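Long-range contacts in salmonella plasmid virulence: SpvB (Salmonella typhimurium, PDB 6P0X), which probably transfers ADP-ribose from NAD(+) to an arginine of host actin as a whole protein, this chain being its N-terminal domain, of unknown function: residues S55-T60 and T166-V171; Y122-W127 and D135-H140; A155-P160 and F278-H283. All blocks are in the same frame, centred on the assembly; numbering follows the deposited sequence.

Contact 1 of 3, residues S55-T60 and T166-V171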
loop_
_atom_site.group_PDB
_atom_site.type_symbol
_atom_site.label_atom_id
_atom_site.label_comp_id
_atom_site.label_asym_id
_atom_site.label_seq_id
_atom_site.Cartn_x
_atom_site.Cartn_y
_atom_site.Cartn_z
ATOM N N SER A 55 0.383 7.184 -0.066
ATOM C CA SER A 55 0.852 7.068 1.307
ATOM C C SER A 55 1.054 8.446 1.919
ATOM O O SER A 55 1.192 9.453 1.218
ATOM C CB SER A 55 2.160 6.275 1.386
ATOM O OG SER A 55 3.222 7.009 0.806
ATOM N N ILE A 56 1.064 8.469 3.246
ATOM C CA ILE A 56 1.588 9.589 4.023
ATOM C C ILE A 56 2.935 9.150 4.581
ATOM O O ILE A 56 3.101 7.991 4.972
ATOM C CB ILE A 56 0.618 10.003 5.149
ATOM C CG1 ILE A 56 -0.769 10.336 4.589
ATOM C CG2 ILE A 56 1.164 11.186 5.923
ATOM C CD1 ILE A 56 -0.769 11.401 3.507
ATOM N N ALA A 57 3.910 10.056 4.606
ATOM C CA ALA A 57 5.256 9.666 4.998
ATOM C C ALA A 57 5.907 10.737 5.858
ATOM O O ALA A 57 5.575 11.922 5.769
ATOM C CB ALA A 57 6.139 9.389 3.772
ATOM N N ARG A 58 6.841 10.300 6.696
ATOM C CA ARG A 58 7.686 11.222 7.437
ATOM C C ARG A 58 8.811 11.716 6.541
ATOM O O ARG A 58 9.375 10.954 5.748
ATOM C CB ARG A 58 8.264 10.550 8.682
ATOM C CG ARG A 58 7.225 10.187 9.725
ATOM C CD ARG A 58 7.882 9.737 11.018
ATOM N NE ARG A 58 6.893 9.230 11.963
ATOM C CZ ARG A 58 6.425 9.918 12.998
ATOM N NH1 ARG A 58 6.865 11.147 13.237
ATOM N NH2 ARG A 58 5.519 9.373 13.799
ATOM N N ARG A 59 9.121 13.003 6.656
ATOM C CA ARG A 59 10.179 13.595 5.853
ATOM C C ARG A 59 11.548 13.087 6.297
ATOM O O ARG A 59 11.788 12.837 7.481
ATOM C CB ARG A 59 10.124 15.116 5.967
ATOM C CG ARG A 59 10.872 15.853 4.876
ATOM C CD ARG A 59 10.901 17.343 5.147
ATOM N NE ARG A 59 11.445 18.083 4.013
ATOM C CZ ARG A 59 11.543 19.406 3.959
ATOM N NH1 ARG A 59 11.137 20.151 4.980
ATOM N NH2 ARG A 59 12.050 19.985 2.882
ATOM N N THR A 60 12.456 12.931 5.327
ATOM C CA THR A 60 13.834 12.555 5.618
ATOM C C THR A 60 14.870 13.523 5.067
ATOM O O THR A 60 16.024 13.464 5.500
ATOM C CB THR A 60 14.156 11.157 5.062
ATOM O OG1 THR A 60 13.976 11.149 3.640
ATOM C CG2 THR A 60 13.255 10.104 5.693
ATOM N N THR A 166 6.336 4.798 12.945
ATOM C CA THR A 166 5.915 4.536 11.577
ATOM C C THR A 166 6.490 5.593 10.646
ATOM O O THR A 166 6.349 6.794 10.894
ATOM C CB THR A 166 4.390 4.499 11.466
ATOM O OG1 THR A 166 3.899 3.319 12.109
ATOM C CG2 THR A 166 3.959 4.487 10.000
ATOM N N ALA A 167 7.155 5.136 9.588
ATOM C CA ALA A 167 7.704 5.998 8.556
ATOM C C ALA A 167 6.723 6.246 7.421
ATOM O O ALA A 167 6.755 7.318 6.805
ATOM C CB ALA A 167 8.984 5.378 7.990
ATOM N N GLN A 168 5.860 5.275 7.129
ATOM C CA GLN A 168 4.935 5.361 6.007
ATOM C C GLN A 168 3.602 4.740 6.394
ATOM O O GLN A 168 3.560 3.595 6.855
ATOM C CB GLN A 168 5.506 4.640 4.785
ATOM C CG GLN A 168 6.533 5.436 4.017
ATOM C CD GLN A 168 7.071 4.666 2.837
ATOM O OE1 GLN A 168 6.503 3.647 2.441
ATOM N NE2 GLN A 168 8.177 5.142 2.267
ATOM N N TRP A 169 2.522 5.499 6.219
ATOM C CA TRP A 169 1.161 4.988 6.327
ATOM C C TRP A 169 0.644 4.779 4.908
ATOM O O TRP A 169 0.460 5.746 4.159
ATOM C CB TRP A 169 0.262 5.949 7.100
ATOM C CG TRP A 169 0.682 6.202 8.519
ATOM C CD1 TRP A 169 0.170 5.618 9.643
ATOM C CD2 TRP A 169 1.697 7.111 8.966
ATOM N NE1 TRP A 169 0.802 6.111 10.761
ATOM C CE2 TRP A 169 1.742 7.029 10.372
ATOM C CE3 TRP A 169 2.568 7.990 8.314
ATOM C CZ2 TRP A 169 2.629 7.787 11.137
ATOM C CZ3 TRP A 169 3.446 8.743 9.075
ATOM C CH2 TRP A 169 3.469 8.636 10.473
ATOM N N LEU A 170 0.419 3.519 4.542
ATOM C CA LEU A 170 -0.017 3.161 3.200
ATOM C C LEU A 170 -1.537 3.172 3.121
ATOM O O LEU A 170 -2.219 2.785 4.075
ATOM C CB LEU A 170 0.515 1.775 2.829
ATOM C CG LEU A 170 2.004 1.532 3.090
ATOM C CD1 LEU A 170 2.389 0.113 2.716
ATOM C CD2 LEU A 170 2.855 2.529 2.323
ATOM N N VAL A 171 -2.065 3.616 1.975
ATOM C CA VAL A 171 -3.514 3.662 1.808
ATOM C C VAL A 171 -4.079 2.263 1.989
ATOM O O VAL A 171 -3.602 1.289 1.390
ATOM C CB VAL A 171 -3.899 4.272 0.451
ATOM C CG1 VAL A 171 -3.352 3.453 -0.715
ATOM C CG2 VAL A 171 -5.415 4.396 0.350
HETATM O O HOH W 1 4.337 6.575 14.135
#

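Contact 2 of 3, residues Y122-W127 and D135-H140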
loop_
_atom_site.group_PDB
_atom_site.type_symbol
_atom_site.label_atom_id
_atom_site.label_comp_id
_atom_site.label_asym_id
_atom_site.label_seq_id
_atom_site.Cartn_x
_atom_site.Cartn_y
_atom_site.Cartn_z
ATOM N N TYR A 122 -7.975 19.489 -0.152
ATOM C CA TYR A 122 -8.372 18.294 0.573
ATOM C C TYR A 122 -8.420 18.590 2.066
ATOM O O TYR A 122 -8.101 19.694 2.517
ATOM C CB TYR A 122 -7.428 17.123 0.263
ATOM C CG TYR A 122 -5.968 17.323 0.629
ATOM C CD1 TYR A 122 -5.566 17.461 1.956
ATOM C CD2 TYR A 122 -4.982 17.309 -0.349
ATOM C CE1 TYR A 122 -4.237 17.626 2.290
ATOM C CE2 TYR A 122 -3.643 17.462 -0.020
ATOM C CZ TYR A 122 -3.278 17.620 1.302
ATOM O OH TYR A 122 -1.951 17.774 1.642
ATOM N N ARG A 123 -8.840 17.588 2.838
ATOM C CA ARG A 123 -8.763 17.638 4.294
ATOM C C ARG A 123 -7.983 16.414 4.757
ATOM O O ARG A 123 -8.451 15.282 4.605
ATOM C CB ARG A 123 -10.141 17.682 4.951
ATOM C CG ARG A 123 -10.029 17.953 6.446
ATOM C CD ARG A 123 -11.318 17.733 7.209
ATOM N NE ARG A 123 -11.129 18.007 8.633
ATOM C CZ ARG A 123 -11.127 19.224 9.175
ATOM N NH1 ARG A 123 -11.314 20.297 8.415
ATOM N NH2 ARG A 123 -10.940 19.367 10.480
ATOM N N LEU A 124 -6.791 16.641 5.300
ATOM C CA LEU A 124 -5.914 15.573 5.761
ATOM C C LEU A 124 -5.782 15.639 7.276
ATOM O O LEU A 124 -5.525 16.711 7.833
ATOM C CB LEU A 124 -4.541 15.686 5.101
ATOM C CG LEU A 124 -3.487 14.641 5.461
ATOM C CD1 LEU A 124 -3.929 13.252 5.024
ATOM C CD2 LEU A 124 -2.160 15.015 4.822
ATOM N N GLU A 125 -5.948 14.495 7.940
ATOM C CA GLU A 125 -5.940 14.433 9.394
ATOM C C GLU A 125 -5.065 13.291 9.879
ATOM O O GLU A 125 -5.038 12.210 9.282
ATOM C CB GLU A 125 -7.348 14.251 9.955
ATOM C CG GLU A 125 -8.308 15.351 9.587
ATOM C CD GLU A 125 -9.719 15.034 10.015
ATOM O OE1 GLU A 125 -10.031 13.832 10.143
ATOM O OE2 GLU A 125 -10.511 15.980 10.217
ATOM N N TYR A 126 -4.373 13.539 10.982
ATOM C CA TYR A 126 -3.561 12.553 11.675
ATOM C C TYR A 126 -4.300 12.179 12.956
ATOM O O TYR A 126 -4.573 13.049 13.794
ATOM C CB TYR A 126 -2.175 13.132 11.969
ATOM C CG TYR A 126 -1.199 12.188 12.630
ATOM C CD1 TYR A 126 -1.093 10.864 12.224
ATOM C CD2 TYR A 126 -0.368 12.629 13.651
ATOM C CE1 TYR A 126 -0.194 10.005 12.825
ATOM C CE2 TYR A 126 0.535 11.777 14.257
ATOM C CZ TYR A 126 0.619 10.465 13.841
ATOM O OH TYR A 126 1.518 9.613 14.442
ATOM N N TRP A 127 -4.653 10.899 13.084
ATOM C CA TRP A 127 -5.434 10.376 14.199
ATOM C C TRP A 127 -4.523 9.561 15.102
ATOM O O TRP A 127 -3.843 8.639 14.630
ATOM C CB TRP A 127 -6.580 9.484 13.709
ATOM C CG TRP A 127 -7.668 10.194 12.954
ATOM C CD1 TRP A 127 -7.527 10.964 11.833
ATOM C CD2 TRP A 127 -9.070 10.184 13.259
ATOM N NE1 TRP A 127 -8.753 11.441 11.430
ATOM C CE2 TRP A 127 -9.716 10.978 12.288
ATOM C CE3 TRP A 127 -9.840 9.586 14.264
ATOM C CZ2 TRP A 127 -11.094 11.186 12.290
ATOM C CZ3 TRP A 127 -11.210 9.795 14.265
ATOM C CH2 TRP A 127 -11.823 10.590 13.285
ATOM N N ASP A 135 -1.858 5.077 15.608
ATOM C CA ASP A 135 -1.930 6.276 14.785
ATOM C C ASP A 135 -2.101 5.925 13.310
ATOM O O ASP A 135 -1.545 4.934 12.826
ATOM C CB ASP A 135 -0.674 7.145 14.983
ATOM C CG ASP A 135 0.606 6.449 14.537
ATOM O OD1 ASP A 135 0.744 5.226 14.750
ATOM O OD2 ASP A 135 1.487 7.136 13.981
ATOM N N PHE A 136 -2.868 6.756 12.606
ATOM C CA PHE A 136 -3.152 6.556 11.187
ATOM C C PHE A 136 -3.570 7.893 10.584
ATOM O O PHE A 136 -3.659 8.907 11.281
ATOM C CB PHE A 136 -4.226 5.483 10.984
ATOM C CG PHE A 136 -5.508 5.756 11.721
ATOM C CD1 PHE A 136 -6.516 6.506 11.134
ATOM C CD2 PHE A 136 -5.710 5.254 12.997
ATOM C CE1 PHE A 136 -7.700 6.752 11.805
ATOM C CE2 PHE A 136 -6.890 5.500 13.673
ATOM C CZ PHE A 136 -7.885 6.250 13.075
ATOM N N TRP A 137 -3.813 7.901 9.273
ATOM C CA TRP A 137 -4.177 9.126 8.574
ATOM C C TRP A 137 -5.510 8.959 7.853
ATOM O O TRP A 137 -5.852 7.868 7.384
ATOM C CB TRP A 137 -3.087 9.545 7.571
ATOM C CG TRP A 137 -1.820 10.004 8.230
ATOM C CD1 TRP A 137 -0.846 9.214 8.771
ATOM C CD2 TRP A 137 -1.387 11.359 8.424
ATOM N NE1 TRP A 137 0.163 9.990 9.288
ATOM C CE2 TRP A 137 -0.145 11.311 9.087
ATOM C CE3 TRP A 137 -1.929 12.608 8.100
ATOM C CZ2 TRP A 137 0.565 12.461 9.433
ATOM C CZ3 TRP A 137 -1.223 13.749 8.443
ATOM C CH2 TRP A 137 0.009 13.668 9.103
ATOM N N LEU A 138 -6.251 10.062 7.761
ATOM C CA LEU A 138 -7.535 10.110 7.070
ATOM C C LEU A 138 -7.506 11.258 6.073
ATOM O O LEU A 138 -7.247 12.405 6.453
ATOM C CB LEU A 138 -8.692 10.293 8.058
ATOM C CG LEU A 138 -10.100 10.271 7.461
ATOM C CD1 LEU A 138 -10.486 8.865 7.018
ATOM C CD2 LEU A 138 -11.110 10.818 8.452
ATOM N N LEU A 139 -7.779 10.956 4.806
ATOM C CA LEU A 139 -7.701 11.936 3.731
ATOM C C LEU A 139 -9.033 12.032 3.000
ATOM O O LEU A 139 -9.538 11.029 2.492
ATOM C CB LEU A 139 -6.595 11.572 2.732
ATOM C CG LEU A 139 -6.584 12.415 1.452
ATOM C CD1 LEU A 139 -6.294 13.872 1.776
ATOM C CD2 LEU A 139 -5.575 11.882 0.449
ATOM N N HIS A 140 -9.579 13.241 2.916
ATOM C CA HIS A 140 -10.761 13.524 2.106
ATOM C C HIS A 140 -10.273 14.354 0.925
ATOM O O HIS A 140 -10.055 15.564 1.058
ATOM C CB HIS A 140 -11.823 14.259 2.918
ATOM C CG HIS A 140 -13.148 14.358 2.232
ATOM N ND1 HIS A 140 -14.076 15.328 2.544
ATOM C CD2 HIS A 140 -13.705 13.604 1.255
ATOM C CE1 HIS A 140 -15.147 15.170 1.786
ATOM N NE2 HIS A 140 -14.948 14.130 0.996
HETATM O O HOH W 2 -9.790 14.049 6.828
#

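Contact 3 of 3, residues A155-P160 and F278-H283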
loop_
_atom_site.group_PDB
_atom_site.type_symbol
_atom_site.label_atom_id
_atom_site.label_comp_id
_atom_site.label_asym_id
_atom_site.label_seq_id
_atom_site.Cartn_x
_atom_site.Cartn_y
_atom_site.Cartn_z
ATOM N N ALA A 155 -0.586 -2.230 7.171
ATOM C CA ALA A 155 -0.436 -1.184 6.167
ATOM C C ALA A 155 0.484 -0.060 6.636
ATOM O O ALA A 155 0.347 1.084 6.184
ATOM C CB ALA A 155 -1.802 -0.627 5.770
ATOM N N ARG A 156 1.425 -0.366 7.528
ATOM C CA ARG A 156 2.360 0.617 8.062
ATOM C C ARG A 156 3.782 0.108 7.897
ATOM O O ARG A 156 4.088 -1.027 8.278
ATOM C CB ARG A 156 2.090 0.892 9.541
ATOM C CG ARG A 156 1.061 1.957 9.820
ATOM C CD ARG A 156 0.877 2.108 11.320
ATOM N NE ARG A 156 -0.535 2.083 11.674
ATOM C CZ ARG A 156 -1.024 1.532 12.777
ATOM N NH1 ARG A 156 -0.214 0.948 13.648
ATOM N NH2 ARG A 156 -2.329 1.565 13.005
ATOM N N LEU A 157 4.649 0.959 7.360
ATOM C CA LEU A 157 6.080 0.680 7.286
ATOM C C LEU A 157 6.684 1.230 8.573
ATOM O O LEU A 157 6.826 2.443 8.728
ATOM C CB LEU A 157 6.685 1.330 6.045
ATOM C CG LEU A 157 7.935 0.720 5.416
ATOM C CD1 LEU A 157 7.618 -0.645 4.871
ATOM C CD2 LEU A 157 8.455 1.612 4.304
ATOM N N SER A 158 7.019 0.343 9.511
ATOM C CA SER A 158 7.389 0.753 10.858
ATOM C C SER A 158 8.676 0.074 11.310
ATOM O O SER A 158 9.053 -0.993 10.815
ATOM C CB SER A 158 6.269 0.436 11.854
ATOM O OG SER A 158 5.028 0.931 11.386
ATOM N N ASP A 159 9.336 0.711 12.273
ATOM C CA ASP A 159 10.517 0.152 12.918
ATOM C C ASP A 159 10.171 -1.204 13.525
ATOM O O ASP A 159 9.268 -1.281 14.372
ATOM C CB ASP A 159 11.026 1.112 13.999
ATOM C CG ASP A 159 12.326 0.645 14.665
ATOM O OD1 ASP A 159 12.746 -0.519 14.501
ATOM O OD2 ASP A 159 12.938 1.468 15.372
ATOM N N PRO A 160 10.852 -2.283 13.132
ATOM C CA PRO A 160 10.537 -3.597 13.717
ATOM C C PRO A 160 10.733 -3.651 15.222
ATOM O O PRO A 160 10.075 -4.456 15.890
ATOM C CB PRO A 160 11.495 -4.542 12.978
ATOM C CG PRO A 160 11.761 -3.842 11.675
ATOM C CD PRO A 160 11.837 -2.387 12.044
ATOM N N PHE A 278 15.779 2.917 10.636
ATOM C CA PHE A 278 15.784 1.481 10.872
ATOM C C PHE A 278 15.954 0.786 9.529
ATOM O O PHE A 278 15.752 1.386 8.470
ATOM C CB PHE A 278 14.508 1.014 11.590
ATOM C CG PHE A 278 13.230 1.427 10.903
ATOM C CD1 PHE A 278 12.648 0.618 9.939
ATOM C CD2 PHE A 278 12.603 2.618 11.237
ATOM C CE1 PHE A 278 11.469 0.996 9.308
ATOM C CE2 PHE A 278 11.421 3.001 10.614
ATOM C CZ PHE A 278 10.855 2.187 9.648
ATOM N N GLU A 279 16.320 -0.490 9.582
ATOM C CA GLU A 279 16.606 -1.240 8.367
ATOM C C GLU A 279 15.312 -1.640 7.671
ATOM O O GLU A 279 14.354 -2.092 8.307
ATOM C CB GLU A 279 17.443 -2.484 8.683
ATOM C CG GLU A 279 17.717 -3.388 7.479
ATOM C CD GLU A 279 18.885 -4.351 7.698
ATOM O OE1 GLU A 279 19.386 -4.922 6.701
ATOM O OE2 GLU A 279 19.290 -4.555 8.864
ATOM N N ILE A 280 15.285 -1.453 6.356
ATOM C CA ILE A 280 14.204 -1.929 5.501
ATOM C C ILE A 280 14.868 -2.742 4.400
ATOM O O ILE A 280 15.475 -2.175 3.489
ATOM C CB ILE A 280 13.368 -0.787 4.917
ATOM C CG1 ILE A 280 12.762 0.059 6.040
ATOM C CG2 ILE A 280 12.286 -1.334 4.003
ATOM C CD1 ILE A 280 11.912 1.210 5.531
ATOM N N ARG A 281 14.774 -4.065 4.484
ATOM C CA ARG A 281 15.438 -4.953 3.541
ATOM C C ARG A 281 14.421 -5.504 2.551
ATOM O O ARG A 281 13.291 -5.832 2.926
ATOM C CB ARG A 281 16.139 -6.096 4.279
ATOM C CG ARG A 281 17.015 -6.976 3.405
ATOM C CD ARG A 281 18.173 -7.556 4.209
ATOM N NE ARG A 281 19.124 -8.300 3.382
ATOM C CZ ARG A 281 20.077 -7.738 2.642
ATOM N NH1 ARG A 281 20.208 -6.417 2.608
ATOM N NH2 ARG A 281 20.899 -8.499 1.930
ATOM N N LEU A 282 14.820 -5.595 1.282
ATOM C CA LEU A 282 13.947 -6.086 0.221
ATOM C C LEU A 282 14.522 -7.372 -0.354
ATOM O O LEU A 282 15.644 -7.380 -0.872
ATOM C CB LEU A 282 13.764 -5.044 -0.884
ATOM C CG LEU A 282 12.697 -3.974 -0.637
ATOM C CD1 LEU A 282 13.235 -2.876 0.270
ATOM C CD2 LEU A 282 12.187 -3.400 -1.952
ATOM N N HIS A 283 13.746 -8.452 -0.271
ATOM C CA HIS A 283 14.126 -9.739 -0.834
ATOM C C HIS A 283 13.248 -10.151 -2.005
ATOM O O HIS A 283 13.519 -11.183 -2.629
ATOM C CB HIS A 283 14.063 -10.834 0.240
ATOM C CG HIS A 283 15.150 -10.752 1.265
ATOM N ND1 HIS A 283 16.466 -11.053 0.982
ATOM C CD2 HIS A 283 15.114 -10.426 2.580
ATOM C CE1 HIS A 283 17.194 -10.908 2.076
ATOM N NE2 HIS A 283 16.398 -10.526 3.059
#

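Contact 1 of 3, residues S55-T60 and T166-V171
Arg58 reaches across to the carbonyl of Thr166: NE, the atom that makes the contact, lies 2.7 Å from Thr166 O, with the acceptor almost in the guanidinium plane and an N-H...O angle of 154°. A water widens this grip, accepting from Arg58 NH2 (3.1 Å) and from Thr166 N (2.9 Å). Beside them the extended Arg58 chain passes obliquely by Trp169, whose CH2 is 3.8 Å from Arg58 NE, the guanidinium and indole planes being 43° apart. The indole carries the methyl CG2 of Thr166 over the centre of one face; the Ile56 carbonyl lies at the ring edge, O 3.4 Å from Trp169 CE3, with Ile56 CB in looser apolar contact. With CG anti to the carbonyl carbon (chi1 -61°), the indole swings beside its own backbone N, toward Ile56 and Arg58.

Behind the side chains is an antiparallel pairing of strand 55-58 with the strand that runs through Gln168-Val171. Ile56 and Trp169 exchange two backbone bonds, and Arg58 N donates to Ala167 O. A classic beta bulge sets Ala167 and Gln168 both opposite Leu157 of the next strand. On the face opposite Trp169, Ala57 CB packs on Gln168 CG, and Gln168 NE2 binds both Tyr276 OH and acrylic acid. Asp71 forms a salt bridge with Arg58 NH1. With its donors divided among a carbonyl, a water and a carboxylate, the buried Arg58 guanidinium is held in orientation, and its charge is probably balanced by Asp71.

Contact 2 of 3, residues Y122-W127 and D135-H140
One face of the Trp137 indole carries Tyr126, its cross-strand neighbour in the beta hairpin of strands 123-129 and 135-140: the phenol ring forms an offset stack with the five-membered ring, centroids 4.6 Å apart and planes at 24°, while Tyr126 CB sits over the six-membered ring as a CH-pi contact at 3.6 Å from its centroid. A chi1 of -177°, which turns CG of Tyr126 away from its own N, lays the phenol along the indole. At the Tyr126 ring edge, OH donates to Asp135 OD2 over a short 2.5 Å, arriving on the anti side of a carboxylate turned 75° from the ring. On the hairpin's other side, Trp127 CB lies over one face of Phe136, 3.7 Å from the ring centroid, and the two near-parallel rings barely overlap. Next along that side, Leu138 runs alongside Trp127, its CB 3.6 Å from Trp127 NE1.

Three reciprocal pairs of backbone bonds, at Arg123-His140, Glu125-Leu138 and Trp127-Phe136, set this register. Trp169 and Phe73 meet the Trp137 ring edge-to-face, packing this side into an aromatic core. The Glu125 carboxylate is gripped twice: Trp127 NE1 donates to OE1, and Arg123 NE forms a salt bridge with OE2 at 2.6 Å, approaching from above the carboxylate plane.

Contact 3 of 3, residues A155-P160 and F278-H283
No backbone hydrogen bond joins 155-160 to 278-283; the two segments approach most closely in backbone where the CA atoms of Asp159 and Phe278 are 5.8 Å apart. Each segment belongs to a different antiparallel hairpin, strand 156-159 pairing with 165-175 and strand 280-282 with 271-273, and the contact is the side-chain seam between them.

Phe278 dominates the seam. Its ring lies flat against the backbone of Asp159, with Asp159 CA directly above the ring centre in a CH-pi contact, 3.5 Å from the centroid and 6° off the ring normal. The ring comes to rest there with CG of Phe278 wedged between its own backbone N and carbonyl carbon (chi1 54°). Asp159 N stands over the same face, 3.4 Å from Phe278 CZ, so the ring follows the main chain through the Ser158-Asp159 peptide. The Asp159 and Phe278 side chains run past each other in opposite directions, carboxylate and ring 11° apart; Asp159 CB is 3.5 Å from Phe278 CD2. The Asp159 oxygens have other partners: OD1 accepts from Gln161 N and OD2 binds a glycerol, probably from the crystallisation liquor. Pro160 adds its CD against Phe278 CD1 at 3.8 Å.

Further along, Leu157 and Ile280 meet at an angle, and both also touch bound acrylic acid, probably the one lined by Gln168, Met208, Leu273 and Tyr276. This pair so contributes apolar surface beside the ligand, with Leu157 CD2 3.7 Å from Ile280 CD1.

How the contacts relate
Of the segments described, 55-60 comes first; its strand pairs with 73-74 nearby and, across about a hundred residues, with 166-171, where contact 1 closes. Contact 2, a local hairpin, lies wholly within that loop. Contact 3 crosses contact 1: 155-160 falls inside the loop, while 278-283 comes far beyond it, closing a loop of nearly 120 residues. Strand 165-175 links contacts 1 and 3, since 156-159 is its neighbour, bonded to it by Ala167 N to Leu157 O and by a hydrogen bond between Thr166 OG1 and Ser158 OG. Contacts 1 and 2 share an aromatic interface, Trp169 CE3 approaching Trp137 NE1. Together they tie hairpin 123-140, the strands around 165-175 and the later hairpin 271-282.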